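Local coordinates for nodulation fucosyltransferase NodZ (Bradyrhizobium sp., PDB 2HHC), which is a nodulation fucosyltransferase whose chain folds into two open-sheet domains, in keeping with its place in the GT-B clan of glycosyltransferases, at residues 5-10 and 126-131; 38-43 and 52-57. All coordinates share one frame; numbering follows the deposited sequence. Where two conformers were deposited one is given.

Contact 1 of 2, residues 5-10 and 126-131; sequences RFVISR and IVCDAC
Two neighbouring parallel strands of the N-terminal open sheet, 6-10 and 125-128, meet here, as expected of a Rossmann-like domain of the GT-B clan. Their axes approach to 4.7 Å. Val7 pairs with Ile126, Ile8 with Val127 and Ser9 with Cys128. Four backbone hydrogen bonds join them: Ile126 N to Phe6 O, Ile8 N to Ile126 O, Cys128 N to Ile8 O, and Arg10 N to Cys128 O. On the face that carries Val7, Ser9, Ile126 and Cys128, Val7 CG1 touches Cys128 SG at 3.8 Å. Val7 CG1 lies anti to the backbone N (chi1 179°), which carries it forward to the sulfur.

Ile8 and Val127 lie on the other face. Arg10 runs beside Val127 there, with CD 3.8 Å from Val127 CG1. In the conformer described, the Arg10 chain then bends at chi3 (77°), and NH1 donates to Asp129 OD2 at 2.9 Å in a salt bridge. The carboxylate oxygen sits in the guanidinium plane, but the nitrogen comes from above the carboxylate plane, and the two planes are 84° apart. Arg10 NE is held by Asp39, and Asp129 OD1 by Arg12. One water links Arg10 O (2.8 Å) to Asp129 OD1 (2.7 Å). A second joins Arg10 O to Ala130 O.

Strand 35-39 flanks strand 6-10 on its other edge. Helix 15-32 packs on Val7 and Ser9, while helix 101-116 meets Ile126 through Leu111 and Ala130 through Ile104 and Arg108.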
loop_
_atom_site.group_PDB
_atom_site.type_symbol
_atom_site.label_atom_id
_atom_site.label_comp_id
_atom_site.label_asym_id
_atom_site.label_seq_id
_atom_site.Cartn_x
_atom_site.Cartn_y
_atom_site.Cartn_z
ATOM N N ARG A 5 17.755 12.862 15.386
ATOM C CA ARG A 5 18.005 11.576 14.777
ATOM C C ARG A 5 16.781 11.149 13.948
ATOM O O ARG A 5 15.671 11.672 14.160
ATOM C CB ARG A 5 18.306 10.569 15.868
ATOM C CG ARG A 5 19.697 10.841 16.486
ATOM C CD ARG A 5 19.984 10.141 17.816
ATOM N NE ARG A 5 19.085 9.049 18.080
ATOM C CZ ARG A 5 19.392 7.748 18.160
ATOM N NH1 ARG A 5 20.650 7.245 18.032
ATOM N NH2 ARG A 5 18.384 6.944 18.425
ATOM N N PHE A 6 16.994 10.258 13.009
ATOM C CA PHE A 6 16.038 10.051 11.927
ATOM C C PHE A 6 15.814 8.586 11.557
ATOM O O PHE A 6 16.708 7.722 11.731
ATOM C CB PHE A 6 16.508 10.801 10.643
ATOM C CG PHE A 6 16.680 12.274 10.848
ATOM C CD1 PHE A 6 17.856 12.786 11.378
ATOM C CD2 PHE A 6 15.682 13.158 10.489
ATOM C CE1 PHE A 6 18.038 14.131 11.543
ATOM C CE2 PHE A 6 15.863 14.520 10.649
ATOM C CZ PHE A 6 17.056 15.015 11.160
ATOM N N VAL A 7 14.644 8.338 10.990
ATOM C CA VAL A 7 14.338 7.114 10.220
ATOM C C VAL A 7 13.822 7.568 8.874
ATOM O O VAL A 7 12.869 8.354 8.849
ATOM C CB VAL A 7 13.266 6.201 10.905
ATOM C CG1 VAL A 7 12.998 4.986 10.052
ATOM C CG2 VAL A 7 13.662 5.794 12.270
ATOM N N ILE A 8 14.445 7.137 7.785
ATOM C CA ILE A 8 13.999 7.502 6.451
ATOM C C ILE A 8 13.261 6.329 5.865
ATOM O O ILE A 8 13.796 5.209 5.751
ATOM C CB ILE A 8 15.176 7.898 5.563
ATOM C CG1 ILE A 8 16.024 9.024 6.227
ATOM C CG2 ILE A 8 14.659 8.313 4.223
ATOM C CD1 ILE A 8 17.226 9.430 5.415
ATOM N N SER A 9 12.023 6.525 5.450
ATOM C CA SER A 9 11.214 5.545 4.776
ATOM C C SER A 9 11.250 5.786 3.282
ATOM O O SER A 9 10.620 6.735 2.785
ATOM C CB SER A 9 9.779 5.599 5.298
ATOM O OG SER A 9 9.024 4.543 4.703
ATOM N N ARG A 10 11.980 4.927 2.555
ATOM C CA ARG A 10 12.130 5.010 1.122
ATOM C C ARG A 10 11.345 3.857 0.498
ATOM O O ARG A 10 11.625 2.679 0.803
ATOM C CB ARG A 10 13.600 4.854 0.747
ATOM C CG ARG A 10 14.542 5.676 1.599
ATOM C CD ARG A 10 15.862 5.908 0.822
ATOM N NE ARG A 10 15.655 6.952 -0.178
ATOM C CZ ARG A 10 15.829 6.785 -1.482
ATOM N NH1 ARG A 10 16.269 5.633 -1.976
ATOM N NH2 ARG A 10 15.527 7.765 -2.324
ATOM N N ILE A 126 18.546 5.921 10.371
ATOM C CA ILE A 126 18.185 4.582 9.872
ATOM C C ILE A 126 17.635 4.782 8.476
ATOM O O ILE A 126 16.642 5.506 8.315
ATOM C CB ILE A 126 17.119 3.928 10.753
ATOM C CG1 ILE A 126 17.503 3.986 12.251
ATOM C CG2 ILE A 126 16.831 2.509 10.299
ATOM C CD1 ILE A 126 18.787 3.463 12.635
ATOM N N VAL A 127 18.198 4.114 7.480
ATOM C CA VAL A 127 17.682 4.263 6.115
ATOM C C VAL A 127 16.935 2.992 5.778
ATOM O O VAL A 127 17.531 1.902 5.699
ATOM C CB VAL A 127 18.802 4.497 5.062
ATOM C CG1 VAL A 127 18.140 4.726 3.660
ATOM C CG2 VAL A 127 19.682 5.626 5.489
ATOM N N CYS A 128 15.618 3.093 5.603
ATOM C CA CYS A 128 14.777 1.987 5.243
ATOM C C CYS A 128 14.503 1.995 3.743
ATOM O O CYS A 128 13.764 2.838 3.284
ATOM C CB CYS A 128 13.430 2.034 5.996
ATOM S SG CYS A 128 13.568 1.969 7.796
ATOM N N ASP A 129 15.151 1.100 3.009
ATOM C CA ASP A 129 15.066 1.089 1.549
ATOM C C ASP A 129 14.943 -0.367 1.034
ATOM O O ASP A 129 15.668 -0.851 0.175
ATOM C CB ASP A 129 16.270 1.845 0.939
ATOM C CG ASP A 129 16.063 2.287 -0.461
ATOM O OD1 ASP A 129 15.019 2.019 -1.145
ATOM O OD2 ASP A 129 17.002 2.993 -0.941
ATOM N N ALA A 130 13.970 -1.050 1.626
ATOM C CA ALA A 130 13.584 -2.396 1.335
ATOM C C ALA A 130 12.114 -2.565 1.712
ATOM O O ALA A 130 11.514 -1.691 2.335
ATOM C CB ALA A 130 14.418 -3.376 2.106
ATOM N N CYS A 131 11.552 -3.711 1.394
ATOM C CA CYS A 131 10.174 -3.996 1.729
ATOM C C CYS A 131 10.063 -4.291 3.214
ATOM O O CYS A 131 10.722 -5.200 3.708
ATOM C CB CYS A 131 9.679 -5.178 0.953
ATOM S SG CYS A 131 7.935 -5.522 1.215
HETATM O O HOH W 1 12.590 0.831 -1.014
HETATM O O HOH W 2 11.193 0.952 3.103
#

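Contact 2 of 2, residues 38-43 and 52-57; sequences IDWRGS and NAFPAF
The side-chain amide of Asn52 grips the backbone of 38-43 at two points, acting as both donor and acceptor. Its ND2 donates to Ile38 O at 2.9 Å, and that oxygen lies close to the amide plane. Its OD1 accepts from Trp40 N at 2.9 Å, with the donor 48° out of the carbonyl plane. CG stands anti to the backbone N (chi1 -168°), which turns the amide toward the backbone of Ile38 and Trp40. OD1 also takes a weak capping bond from Phe54 N, where the chain turns into a weakly bonded helix at about 54-57. Asp72 O is a second acceptor for ND2. A weak bond from Ala53 N to Trp40 O follows.

The contact joins the type II turn Trp40-Ser43, which follows parallel strand 35-39 of the open sheet, to this helical turn. Trp40 and Phe54 form a T-shaped pair, the edge of Phe54 toward the face of the six-membered ring of Trp40, planes at 72°. Phe54 CD1 is 3.7 Å from Trp40 CZ3. Ile38 CD1 lies over a face of Phe54, 4.1 Å from the ring centroid, in a CH-pi contact. Ala53 CB packs on Ser43 CB at 3.5 Å.

Asp39 OD1 accepts from Arg41 N in an Asx turn. Arg41 NE and NH2 grip the same carboxylate side-on, Arg10 NE forms a salt bridge to its OD2, and Asn76 holds Arg41 NH1. Leu22 of helix 15-32 touches Ile38, while Cys18 and Leu19 touch Trp40.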
loop_
_atom_site.group_PDB
_atom_site.type_symbol
_atom_site.label_atom_id
_atom_site.label_comp_id
_atom_site.label_asym_id
_atom_site.label_seq_id
_atom_site.Cartn_x
_atom_site.Cartn_y
_atom_site.Cartn_z
ATOM N N ILE A 38 9.602 10.763 5.068
ATOM C CA ILE A 38 8.904 10.009 4.024
ATOM C C ILE A 38 9.572 10.400 2.707
ATOM O O ILE A 38 9.461 11.548 2.275
ATOM C CB ILE A 38 7.409 10.302 3.998
ATOM C CG1 ILE A 38 6.786 10.169 5.394
ATOM C CG2 ILE A 38 6.746 9.373 2.961
ATOM C CD1 ILE A 38 5.273 10.401 5.458
ATOM N N ASP A 39 10.318 9.471 2.144
ATOM C CA ASP A 39 11.154 9.743 0.947
ATOM C C ASP A 39 10.690 8.885 -0.216
ATOM O O ASP A 39 11.098 7.713 -0.391
ATOM C CB ASP A 39 12.615 9.505 1.240
ATOM C CG ASP A 39 13.486 9.796 0.054
ATOM O OD1 ASP A 39 13.007 10.265 -1.003
ATOM O OD2 ASP A 39 14.716 9.508 0.197
ATOM N N TRP A 40 9.731 9.414 -0.964
ATOM C CA TRP A 40 9.174 8.743 -2.122
ATOM C C TRP A 40 9.732 9.299 -3.436
ATOM O O TRP A 40 9.115 9.235 -4.487
ATOM C CB TRP A 40 7.667 8.785 -2.124
ATOM C CG TRP A 40 7.025 7.950 -1.046
ATOM C CD1 TRP A 40 7.628 7.226 -0.053
ATOM C CD2 TRP A 40 5.595 7.838 -0.817
ATOM N NE1 TRP A 40 6.676 6.614 0.725
ATOM C CE2 TRP A 40 5.420 6.961 0.250
ATOM C CE3 TRP A 40 4.483 8.311 -1.496
ATOM C CZ2 TRP A 40 4.150 6.626 0.728
ATOM C CZ3 TRP A 40 3.252 7.967 -1.070
ATOM C CH2 TRP A 40 3.092 7.115 0.043
ATOM N N ARG A 41 10.966 9.818 -3.405
ATOM C CA ARG A 41 11.702 10.128 -4.643
ATOM C C ARG A 41 11.879 8.879 -5.458
ATOM O O ARG A 41 12.205 7.829 -4.917
ATOM C CB ARG A 41 13.081 10.727 -4.322
ATOM C CG ARG A 41 12.986 12.160 -3.779
ATOM C CD ARG A 41 14.329 12.776 -3.379
ATOM N NE ARG A 41 14.880 12.033 -2.278
ATOM C CZ ARG A 41 16.089 12.238 -1.779
ATOM N NH1 ARG A 41 16.803 13.243 -2.254
ATOM N NH2 ARG A 41 16.563 11.455 -0.804
ATOM N N GLY A 42 11.639 8.998 -6.742
ATOM C CA GLY A 42 11.793 7.849 -7.676
ATOM C C GLY A 42 10.609 6.887 -7.731
ATOM O O GLY A 42 10.698 5.801 -8.343
ATOM N N SER A 43 9.473 7.314 -7.166
ATOM C CA SER A 43 8.218 6.575 -7.287
ATOM C C SER A 43 7.923 6.183 -8.729
ATOM O O SER A 43 8.145 6.930 -9.684
ATOM C CB SER A 43 7.066 7.459 -6.804
ATOM O OG SER A 43 5.799 6.892 -7.092
ATOM N N ASN A 52 9.849 14.387 -4.520
ATOM C CA ASN A 52 9.286 13.487 -3.544
ATOM C C ASN A 52 7.816 13.278 -3.863
ATOM O O ASN A 52 7.089 14.250 -3.891
ATOM C CB ASN A 52 9.467 14.104 -2.152
ATOM C CG ASN A 52 9.184 13.150 -1.013
ATOM O OD1 ASN A 52 8.594 12.096 -1.220
ATOM N ND2 ASN A 52 9.608 13.505 0.192
ATOM N N ALA A 53 7.423 12.055 -4.182
ATOM C CA ALA A 53 6.057 11.795 -4.632
ATOM C C ALA A 53 5.021 11.931 -3.545
ATOM O O ALA A 53 3.834 12.063 -3.855
ATOM C CB ALA A 53 5.967 10.402 -5.217
ATOM N N PHE A 54 5.403 11.865 -2.278
ATOM C CA PHE A 54 4.368 11.855 -1.222
ATOM C C PHE A 54 3.368 13.038 -1.374
ATOM O O PHE A 54 2.138 12.820 -1.355
ATOM C CB PHE A 54 4.972 11.730 0.189
ATOM C CG PHE A 54 3.955 11.638 1.267
ATOM C CD1 PHE A 54 3.400 10.431 1.649
ATOM C CD2 PHE A 54 3.548 12.782 1.887
ATOM C CE1 PHE A 54 2.448 10.424 2.699
ATOM C CE2 PHE A 54 2.579 12.793 2.913
ATOM C CZ PHE A 54 2.060 11.557 3.309
ATOM N N PRO A 55 3.823 14.313 -1.480
ATOM C CA PRO A 55 2.886 15.422 -1.639
ATOM C C PRO A 55 2.071 15.488 -2.922
ATOM O O PRO A 55 1.185 16.275 -3.042
ATOM C CB PRO A 55 3.781 16.665 -1.522
ATOM C CG PRO A 55 5.053 16.173 -0.931
ATOM C CD PRO A 55 5.207 14.778 -1.341
ATOM N N ALA A 56 2.436 14.674 -3.896
ATOM C CA ALA A 56 1.655 14.603 -5.103
ATOM C C ALA A 56 0.317 13.875 -4.866
ATOM O O ALA A 56 -0.616 14.090 -5.609
ATOM C CB ALA A 56 2.461 13.944 -6.238
ATOM N N PHE A 57 0.257 13.044 -3.815
ATOM C CA PHE A 57 -0.917 12.261 -3.544
ATOM C C PHE A 57 -1.580 12.516 -2.199
ATOM O O PHE A 57 -2.785 12.301 -2.063
ATOM C CB PHE A 57 -0.549 10.770 -3.667
ATOM C CG PHE A 57 -0.038 10.416 -5.061
ATOM C CD1 PHE A 57 -0.868 10.382 -6.151
ATOM C CD2 PHE A 57 1.315 10.239 -5.284
ATOM C CE1 PHE A 57 -0.371 10.138 -7.421
ATOM C CE2 PHE A 57 1.829 9.993 -6.560
ATOM C CZ PHE A 57 0.988 9.921 -7.619
#

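How the contacts relate
Contacts 1 and 2 both reach the same open sheet, through the neighbouring strands 6-10 and 35-39; their centres are about 14 Å apart. Contact 2 is nested along the chain within the loop that contact 1 closes. Ser9 O and Asp39 N lie 2.8 Å apart, probably as a hydrogen bond between the two strands. Arg10 NE and Asp39 OD2 form a salt bridge at 2.7 Å. The Asp39 carboxylate therefore lies between two arginines, one from each contact, and Arg10 lies between two aspartates. Helix 15-32 packs against both contacts. A phosphate ion, probably from crystallisation, lies about 4 Å from the Phe6 side chain.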